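Local coordinates for protein CPI (Ascaris lumbricoides, PDB 4IT7) that probably inhibits cysteine-type endopeptidases and is thought to have an immunomodulatory role, as a cystatin from a human roundworm, at residues 84-96 with 101-113. Residues are numbered along the deposited sequence; the frame is centred on the assembly and turned at random.
Sequences NGTKQICTVAIWE and NFEEITIKECKSA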
ATOM      1  N   ASN A  84       6.228   4.172  18.861  1.00 73.39           N
ATOM      2  CA  ASN A  84       7.425   4.028  18.060  1.00 79.18           C
ATOM      3  C   ASN A  84       7.664   2.617  17.559  1.00 86.56           C
ATOM      4  O   ASN A  84       8.169   1.753  18.251  1.00 90.49           O
ATOM      5  CB  ASN A  84       8.656   4.517  18.795  1.00 85.32           C
ATOM      6  CG  ASN A  84       9.762   4.958  17.851  1.00 91.34           C
ATOM      7  OD1 ASN A  84      10.891   4.492  17.943  1.00 86.17           O
ATOM      8  ND2 ASN A  84       9.447   5.896  16.978  1.00 89.65           N
ATOM      9  N   GLY A  85       7.330   2.430  16.304  1.00 82.75           N
ATOM     10  CA  GLY A  85       6.682   3.495  15.588  1.00 70.20           C
ATOM     11  C   GLY A  85       7.493   4.234  14.573  1.00 67.21           C
ATOM     12  O   GLY A  85       7.039   5.251  14.114  1.00 69.06           O
ATOM     13  N   THR A  86       8.662   3.735  14.211  1.00 59.33           N
ATOM     14  CA  THR A  86       9.328   4.244  13.043  1.00 60.64           C
ATOM     15  C   THR A  86       8.497   4.013  11.804  1.00 59.62           C
ATOM     16  O   THR A  86       8.477   2.962  11.249  1.00 57.03           O
ATOM     17  CB  THR A  86      10.619   3.534  12.779  1.00 62.82           C
ATOM     18  OG1 THR A  86      11.182   3.131  14.023  1.00 82.93           O
ATOM     19  CG2 THR A  86      11.543   4.460  12.042  1.00 56.40           C
ATOM     20  N   LYS A  87       7.817   5.048  11.392  1.00 56.14           N
ATOM     21  CA  LYS A  87       6.991   5.083  10.212  1.00 55.58           C
ATOM     22  C   LYS A  87       7.823   4.972   8.908  1.00 53.74           C
ATOM     23  O   LYS A  87       9.001   5.358   8.857  1.00 49.79           O
ATOM     24  CB  LYS A  87       6.146   6.362  10.247  1.00 56.39           C
ATOM     25  CG  LYS A  87       5.103   6.379  11.359  1.00 59.72           C
ATOM     26  CD  LYS A  87       4.875   7.804  11.871  1.00 63.38           C
ATOM     27  CE  LYS A  87       4.553   7.851  13.365  1.00 58.37           C
ATOM     28  NZ  LYS A  87       5.646   7.218  14.176  1.00 56.39           N
ATOM     29  N   GLN A  88       7.219   4.399   7.874  1.00 49.40           N
ATOM     30  CA  GLN A  88       7.852   4.410   6.559  1.00 46.90           C
ATOM     31  C   GLN A  88       6.906   4.977   5.541  1.00 43.44           C
ATOM     32  O   GLN A  88       5.689   5.030   5.778  1.00 39.23           O
ATOM     33  CB  GLN A  88       8.232   3.017   6.164  1.00 48.33           C
ATOM     34  CG  GLN A  88       9.420   2.496   6.930  1.00 49.19           C
ATOM     35  CD  GLN A  88       9.704   1.083   6.541  1.00 48.85           C
ATOM     36  OE1 GLN A  88       9.108   0.173   7.076  1.00 49.21           O
ATOM     37  NE2 GLN A  88      10.602   0.889   5.584  1.00 46.72           N
ATOM     38  N   ILE A  89       7.487   5.439   4.433  1.00 48.17           N
ATOM     39  CA  ILE A  89       6.753   5.817   3.225  1.00 43.32           C
ATOM     40  C   ILE A  89       7.139   4.858   2.106  1.00 42.14           C
ATOM     41  O   ILE A  89       8.333   4.680   1.760  1.00 43.62           O
ATOM     42  CB  ILE A  89       7.024   7.244   2.761  1.00 45.14           C
ATOM     43  CG1 ILE A  89       6.619   8.217   3.866  1.00 46.07           C
ATOM     44  CG2 ILE A  89       6.200   7.542   1.498  1.00 46.85           C
ATOM     45  CD1 ILE A  89       7.187   9.604   3.671  1.00 47.70           C
ATOM     46  N   CYS A  90       6.114   4.211   1.582  1.00 40.93           N
ATOM     47  CA  CYS A  90       6.295   3.215   0.553  1.00 41.44           C
ATOM     48  C   CYS A  90       5.575   3.755  -0.663  1.00 43.33           C
ATOM     49  O   CYS A  90       4.431   4.222  -0.537  1.00 36.68           O
ATOM     50  CB  CYS A  90       5.710   1.902   1.021  1.00 38.60           C
ATOM     51  SG  CYS A  90       6.421   1.237   2.566  1.00 40.29           S
ATOM     52  N   THR A  91       6.308   3.783  -1.786  1.00 39.02           N
ATOM     53  CA  THR A  91       5.787   3.984  -3.118  1.00 43.66           C
ATOM     54  C   THR A  91       5.415   2.601  -3.718  1.00 46.02           C
ATOM     55  O   THR A  91       6.213   1.643  -3.733  1.00 42.64           O
ATOM     56  CB  THR A  91       6.826   4.724  -3.962  1.00 42.74           C
ATOM     57  OG1 THR A  91       7.143   5.943  -3.297  1.00 47.13           O
ATOM     58  CG2 THR A  91       6.297   5.046  -5.365  1.00 41.50           C
ATOM     59  N   VAL A  92       4.164   2.504  -4.137  1.00 41.91           N
ATOM     60  CA  VAL A  92       3.562   1.285  -4.641  1.00 42.13           C
ATOM     61  C   VAL A  92       2.912   1.622  -5.987  1.00 45.84           C
ATOM     62  O   VAL A  92       2.242   2.669  -6.104  1.00 45.77           O
ATOM     63  CB  VAL A  92       2.445   0.757  -3.715  1.00 44.89           C
ATOM     64  CG1 VAL A  92       2.034  -0.652  -4.134  1.00 50.69           C
ATOM     65  CG2 VAL A  92       2.889   0.743  -2.261  1.00 48.67           C
ATOM     66  N   ALA A  93       3.144   0.759  -6.986  1.00 39.24           N
ATOM     67  CA  ALA A  93       2.537   0.858  -8.304  1.00 35.40           C
ATOM     68  C   ALA A  93       1.623  -0.345  -8.516  1.00 39.11           C
ATOM     69  O   ALA A  93       1.988  -1.519  -8.282  1.00 38.24           O
ATOM     70  CB  ALA A  93       3.598   0.964  -9.392  1.00 35.93           C
ATOM     71  N   ILE A  94       0.381  -0.043  -8.865  1.00 38.56           N
ATOM     72  CA  ILE A  94      -0.531  -1.074  -9.209  1.00 39.69           C
ATOM     73  C   ILE A  94      -0.998  -0.959 -10.661  1.00 47.66           C
ATOM     74  O   ILE A  94      -1.437   0.113 -11.119  1.00 44.92           O
ATOM     75  CB  ILE A  94      -1.660  -1.276  -8.201  1.00 37.32           C
ATOM     76  CG1 ILE A  94      -2.938  -1.405  -8.954  1.00 39.86           C
ATOM     77  CG2 ILE A  94      -1.657  -0.245  -7.061  1.00 42.89           C
ATOM     78  CD1 ILE A  94      -3.717  -2.606  -8.478  1.00 37.06           C
ATOM     79  N   TRP A  95      -0.845  -2.076 -11.379  1.00 43.00           N
ATOM     80  CA  TRP A  95      -1.037  -2.136 -12.812  1.00 42.91           C
ATOM     81  C   TRP A  95      -2.144  -3.085 -13.148  1.00 40.26           C
ATOM     82  O   TRP A  95      -2.079  -4.277 -12.806  1.00 34.66           O
ATOM     83  CB  TRP A  95       0.263  -2.553 -13.489  1.00 46.83           C
ATOM     84  CG  TRP A  95       0.214  -2.386 -14.972  1.00 49.93           C
ATOM     85  CD1 TRP A  95      -0.646  -1.570 -15.703  1.00 52.21           C
ATOM     86  CD2 TRP A  95       1.075  -3.024 -15.963  1.00 53.70           C
ATOM     87  NE1 TRP A  95      -0.375  -1.658 -17.033  1.00 50.57           N
ATOM     88  CE2 TRP A  95       0.636  -2.532 -17.262  1.00 53.63           C
ATOM     89  CE3 TRP A  95       2.136  -3.945 -15.908  1.00 61.71           C
ATOM     90  CZ2 TRP A  95       1.247  -2.943 -18.453  1.00 59.58           C
ATOM     91  CZ3 TRP A  95       2.743  -4.342 -17.112  1.00 58.59           C
ATOM     92  CH2 TRP A  95       2.314  -3.851 -18.349  1.00 57.46           C
ATOM     93  N   GLU A  96      -3.186  -2.552 -13.784  1.00 36.42           N
ATOM     94  CA  GLU A  96      -4.351  -3.351 -14.156  1.00 39.23           C
ATOM     95  C   GLU A  96      -4.628  -3.448 -15.646  1.00 34.98           C
ATOM     96  O   GLU A  96      -4.678  -2.441 -16.363  1.00 33.20           O
ATOM     97  CB  GLU A  96      -5.608  -2.891 -13.457  1.00 35.60           C
ATOM     98  CG  GLU A  96      -5.414  -2.419 -12.061  1.00 39.42           C
ATOM     99  CD  GLU A  96      -6.556  -1.533 -11.645  1.00 37.37           C
ATOM    100  OE1 GLU A  96      -7.654  -2.056 -11.513  1.00 39.20           O
ATOM    101  OE2 GLU A  96      -6.364  -0.314 -11.469  1.00 43.94           O
ATOM    102  N   ASN A 101      -7.272 -10.148 -17.432  1.00 42.78           N
ATOM    103  CA  ASN A 101      -7.679 -10.364 -16.067  1.00 46.73           C
ATOM    104  C   ASN A 101      -6.505 -10.157 -15.084  1.00 44.49           C
ATOM    105  O   ASN A 101      -6.347 -10.921 -14.140  1.00 44.59           O
ATOM    106  CB  ASN A 101      -8.228 -11.774 -15.954  1.00 52.46           C
ATOM    107  CG  ASN A 101      -9.168 -11.912 -14.805  1.00 58.75           C
ATOM    108  OD1 ASN A 101      -8.810 -12.497 -13.783  1.00 63.37           O
ATOM    109  ND2 ASN A 101     -10.370 -11.344 -14.944  1.00 61.77           N
ATOM    110  N   PHE A 102      -5.683  -9.142 -15.356  1.00 36.52           N
ATOM    111  CA  PHE A 102      -4.367  -8.986 -14.771  1.00 37.83           C
ATOM    112  C   PHE A 102      -4.324  -7.802 -13.761  1.00 40.89           C
ATOM    113  O   PHE A 102      -4.747  -6.646 -14.056  1.00 37.21           O
ATOM    114  CB  PHE A 102      -3.407  -8.848 -15.958  1.00 38.82           C
ATOM    115  CG  PHE A 102      -2.006  -8.376 -15.630  1.00 40.98           C
ATOM    116  CD1 PHE A 102      -0.918  -9.230 -15.819  1.00 40.68           C
ATOM    117  CD2 PHE A 102      -1.755  -7.046 -15.206  1.00 38.76           C
ATOM    118  CE1 PHE A 102       0.397  -8.809 -15.572  1.00 41.23           C
ATOM    119  CE2 PHE A 102      -0.467  -6.636 -14.944  1.00 40.02           C
ATOM    120  CZ  PHE A 102       0.622  -7.511 -15.147  1.00 41.28           C
ATOM    121  N   GLU A 103      -3.878  -8.086 -12.540  1.00 35.73           N
ATOM    122  CA  GLU A 103      -3.631  -7.004 -11.590  1.00 37.44           C
ATOM    123  C   GLU A 103      -2.338  -7.298 -10.910  1.00 38.98           C
ATOM    124  O   GLU A 103      -2.253  -8.255 -10.156  1.00 43.99           O
ATOM    125  CB  GLU A 103      -4.761  -6.848 -10.593  1.00 34.40           C
ATOM    126  CG  GLU A 103      -4.439  -5.940  -9.427  1.00 37.73           C
ATOM    127  CD  GLU A 103      -5.569  -5.878  -8.415  1.00 42.02           C
ATOM    128  OE1 GLU A 103      -5.402  -6.343  -7.277  1.00 49.47           O
ATOM    129  OE2 GLU A 103      -6.659  -5.392  -8.763  1.00 49.41           O
ATOM    130  N   GLU A 104      -1.332  -6.484 -11.199  1.00 36.51           N
ATOM    131  CA  GLU A 104      -0.013  -6.630 -10.647  1.00 37.79           C
ATOM    132  C   GLU A 104       0.343  -5.456  -9.691  1.00 40.94           C
ATOM    133  O   GLU A 104       0.387  -4.275 -10.104  1.00 34.36           O
ATOM    134  CB  GLU A 104       0.991  -6.717 -11.782  1.00 40.78           C
ATOM    135  CG  GLU A 104       2.441  -6.456 -11.385  1.00 51.68           C
ATOM    136  CD  GLU A 104       3.420  -6.537 -12.559  1.00 56.57           C
ATOM    137  OE1 GLU A 104       3.692  -7.666 -13.017  1.00 56.80           O
ATOM    138  OE2 GLU A 104       3.933  -5.486 -13.033  1.00 56.93           O
ATOM    139  N   ILE A 105       0.583  -5.790  -8.416  1.00 37.14           N
ATOM    140  CA  ILE A 105       1.004  -4.793  -7.399  1.00 40.80           C
ATOM    141  C   ILE A 105       2.526  -4.864  -7.160  1.00 39.36           C
ATOM    142  O   ILE A 105       3.024  -5.884  -6.716  1.00 40.35           O
ATOM    143  CB  ILE A 105       0.219  -4.988  -6.087  1.00 33.53           C
ATOM    144  CG1 ILE A 105      -1.236  -4.671  -6.324  1.00 33.01           C
ATOM    145  CG2 ILE A 105       0.742  -4.063  -4.988  1.00 36.36           C
ATOM    146  CD1 ILE A 105      -2.149  -5.179  -5.237  1.00 32.10           C
ATOM    147  N   THR A 106       3.235  -3.784  -7.473  1.00 43.21           N
ATOM    148  CA  THR A 106       4.682  -3.672  -7.302  1.00 40.06           C
ATOM    149  C   THR A 106       5.004  -2.721  -6.152  1.00 42.84           C
ATOM    150  O   THR A 106       4.637  -1.547  -6.206  1.00 41.61           O
ATOM    151  CB  THR A 106       5.305  -3.091  -8.570  1.00 42.20           C
ATOM    152  OG1 THR A 106       5.053  -3.990  -9.657  1.00 47.61           O
ATOM    153  CG2 THR A 106       6.776  -2.886  -8.416  1.00 42.10           C
ATOM    154  N   ILE A 107       5.669  -3.207  -5.106  1.00 41.73           N
ATOM    155  CA  ILE A 107       6.212  -2.288  -4.080  1.00 44.45           C
ATOM    156  C   ILE A 107       7.502  -1.759  -4.605  1.00 45.72           C
ATOM    157  O   ILE A 107       8.435  -2.524  -4.751  1.00 51.45           O
ATOM    158  CB  ILE A 107       6.527  -2.944  -2.731  1.00 42.02           C
ATOM    159  CG1 ILE A 107       5.416  -3.907  -2.282  1.00 44.69           C
ATOM    160  CG2 ILE A 107       6.864  -1.852  -1.691  1.00 48.13           C
ATOM    161  CD1 ILE A 107       4.037  -3.288  -2.185  1.00 48.51           C
ATOM    162  N   LYS A 108       7.563  -0.458  -4.843  1.00 47.57           N
ATOM    163  CA  LYS A 108       8.635   0.165  -5.584  1.00 49.90           C
ATOM    164  C   LYS A 108       9.835   0.512  -4.693  1.00 54.54           C
ATOM    165  O   LYS A 108      11.009   0.382  -5.090  1.00 58.49           O
ATOM    166  CB  LYS A 108       8.066   1.413  -6.262  1.00 54.36           C
ATOM    167  CG  LYS A 108       8.501   1.622  -7.706  1.00 56.80           C
ATOM    168  CD  LYS A 108       7.805   0.663  -8.652  1.00 57.55           C
ATOM    169  CE  LYS A 108       8.540   0.605  -9.989  1.00 68.21           C
ATOM    170  NZ  LYS A 108       9.840  -0.153  -9.962  1.00 60.27           N
ATOM    171  N   GLU A 109       9.532   0.959  -3.482  1.00 52.41           N
ATOM    172  CA  GLU A 109      10.535   1.303  -2.478  1.00 52.58           C
ATOM    173  C   GLU A 109       9.751   1.645  -1.239  1.00 47.60           C
ATOM    174  O   GLU A 109       8.679   2.222  -1.362  1.00 42.71           O
ATOM    175  CB  GLU A 109      11.338   2.536  -2.897  1.00 51.54           C
ATOM    176  CG  GLU A 109      10.742   3.828  -2.364  1.00 56.53           C
ATOM    177  CD  GLU A 109      11.512   5.058  -2.764  1.00 60.90           C
ATOM    178  OE1 GLU A 109      12.373   4.973  -3.669  1.00 65.98           O
ATOM    179  OE2 GLU A 109      11.261   6.115  -2.147  1.00 65.82           O
ATOM    180  N   CYS A 110      10.262   1.249  -0.073  1.00 43.28           N
ATOM    181  CA  CYS A 110       9.923   1.852   1.245  1.00 51.73           C
ATOM    182  C   CYS A 110      11.152   2.547   1.887  1.00 50.65           C
ATOM    183  O   CYS A 110      12.288   2.101   1.731  1.00 65.82           O
ATOM    184  CB  CYS A 110       9.393   0.818   2.243  1.00 45.85           C
ATOM    185  SG  CYS A 110       7.842  -0.048   1.854  1.00 45.70           S
ATOM    186  N   LYS A 111      10.938   3.627   2.611  1.00 53.19           N
ATOM    187  CA  LYS A 111      12.060   4.288   3.250  1.00 56.60           C
ATOM    188  C   LYS A 111      11.549   4.916   4.531  1.00 65.40           C
ATOM    189  O   LYS A 111      10.337   5.166   4.652  1.00 64.34           O
ATOM    190  CB  LYS A 111      12.647   5.352   2.330  1.00 51.20           C
ATOM    191  CG  LYS A 111      11.870   6.643   2.389  1.00 56.25           C
ATOM    192  CD  LYS A 111      12.234   7.574   1.252  1.00 62.91           C
ATOM    193  CE  LYS A 111      10.991   8.334   0.827  1.00 59.63           C
ATOM    194  NZ  LYS A 111      11.079   8.533  -0.640  1.00 65.92           N
ATOM    195  N   SER A 112      12.474   5.176   5.467  1.00 68.27           N
ATOM    196  CA  SER A 112      12.170   5.838   6.743  1.00 68.54           C
ATOM    197  C   SER A 112      11.597   7.209   6.522  1.00 64.32           C
ATOM    198  O   SER A 112      12.118   8.004   5.753  1.00 67.65           O
ATOM    199  CB  SER A 112      13.406   5.953   7.634  1.00 63.34           C
ATOM    200  OG  SER A 112      14.201   4.795   7.475  1.00 64.72           O
ATOM    201  N   ALA A 113      10.482   7.448   7.184  1.00 67.10           N
ATOM    202  CA  ALA A 113       9.891   8.755   7.241  1.00 72.95           C
ATOM    203  C   ALA A 113      10.060   9.258   8.668  1.00 78.77           C
ATOM    204  O   ALA A 113      10.432   8.475   9.571  1.00 72.72           O
ATOM    205  CB  ALA A 113       8.423   8.676   6.877  1.00 72.58           C
ATOM    206  OXT ALA A 113       9.823  10.443   8.918  1.00 73.77           O
TER
HETATM  207  O   HOH W   1       2.631  -3.253 -10.773  1.00 36.03           O
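Cys90 and Cys110 each set SG beside their own backbone N (chi1 -59° and -63°), which brings the two sulfurs together in a disulfide, SG to SG 2.0 Å, across a non-hydrogen-bonded pair of the C-terminal beta hairpin of the cystatin fold. Strands 88-97 and 102-112 form it, the second at an edge of the antiparallel sheet that wraps helix 17-33. A classic beta bulge follows: Lys108 and Glu109 both face Thr91, whose O accepts Lys108 N at 2.7 Å and, weakly, Glu109 N, so the pairing shifts by one residue. On the helix-facing side Val92 CG1 lies 3.7 Å from Ile105 CG2, and the side chain of Ile107 runs alongside Val92; Val92 touches Ala26 of the helix, and Ile107 touches Ile30. Ile94 CD1 reaches Glu103 CG at 3.5 Å, while Glu103 OE1 makes a salt bridge to Lys25 NZ. On the other side, near the turn, Trp95 receives the edge of the Phe102 ring on one face in a T-shaped stack, planes 78° apart, with Trp95 NE1 tied to Ala54 O. Glu104 OE2 sits at the indole edge, 3.7 Å from Trp95 CE3. A water bridges the strands, within hydrogen-bonding distance of Ala93 O, Thr106 OG1 and Glu104 O, the last 2.6 Å from the water O.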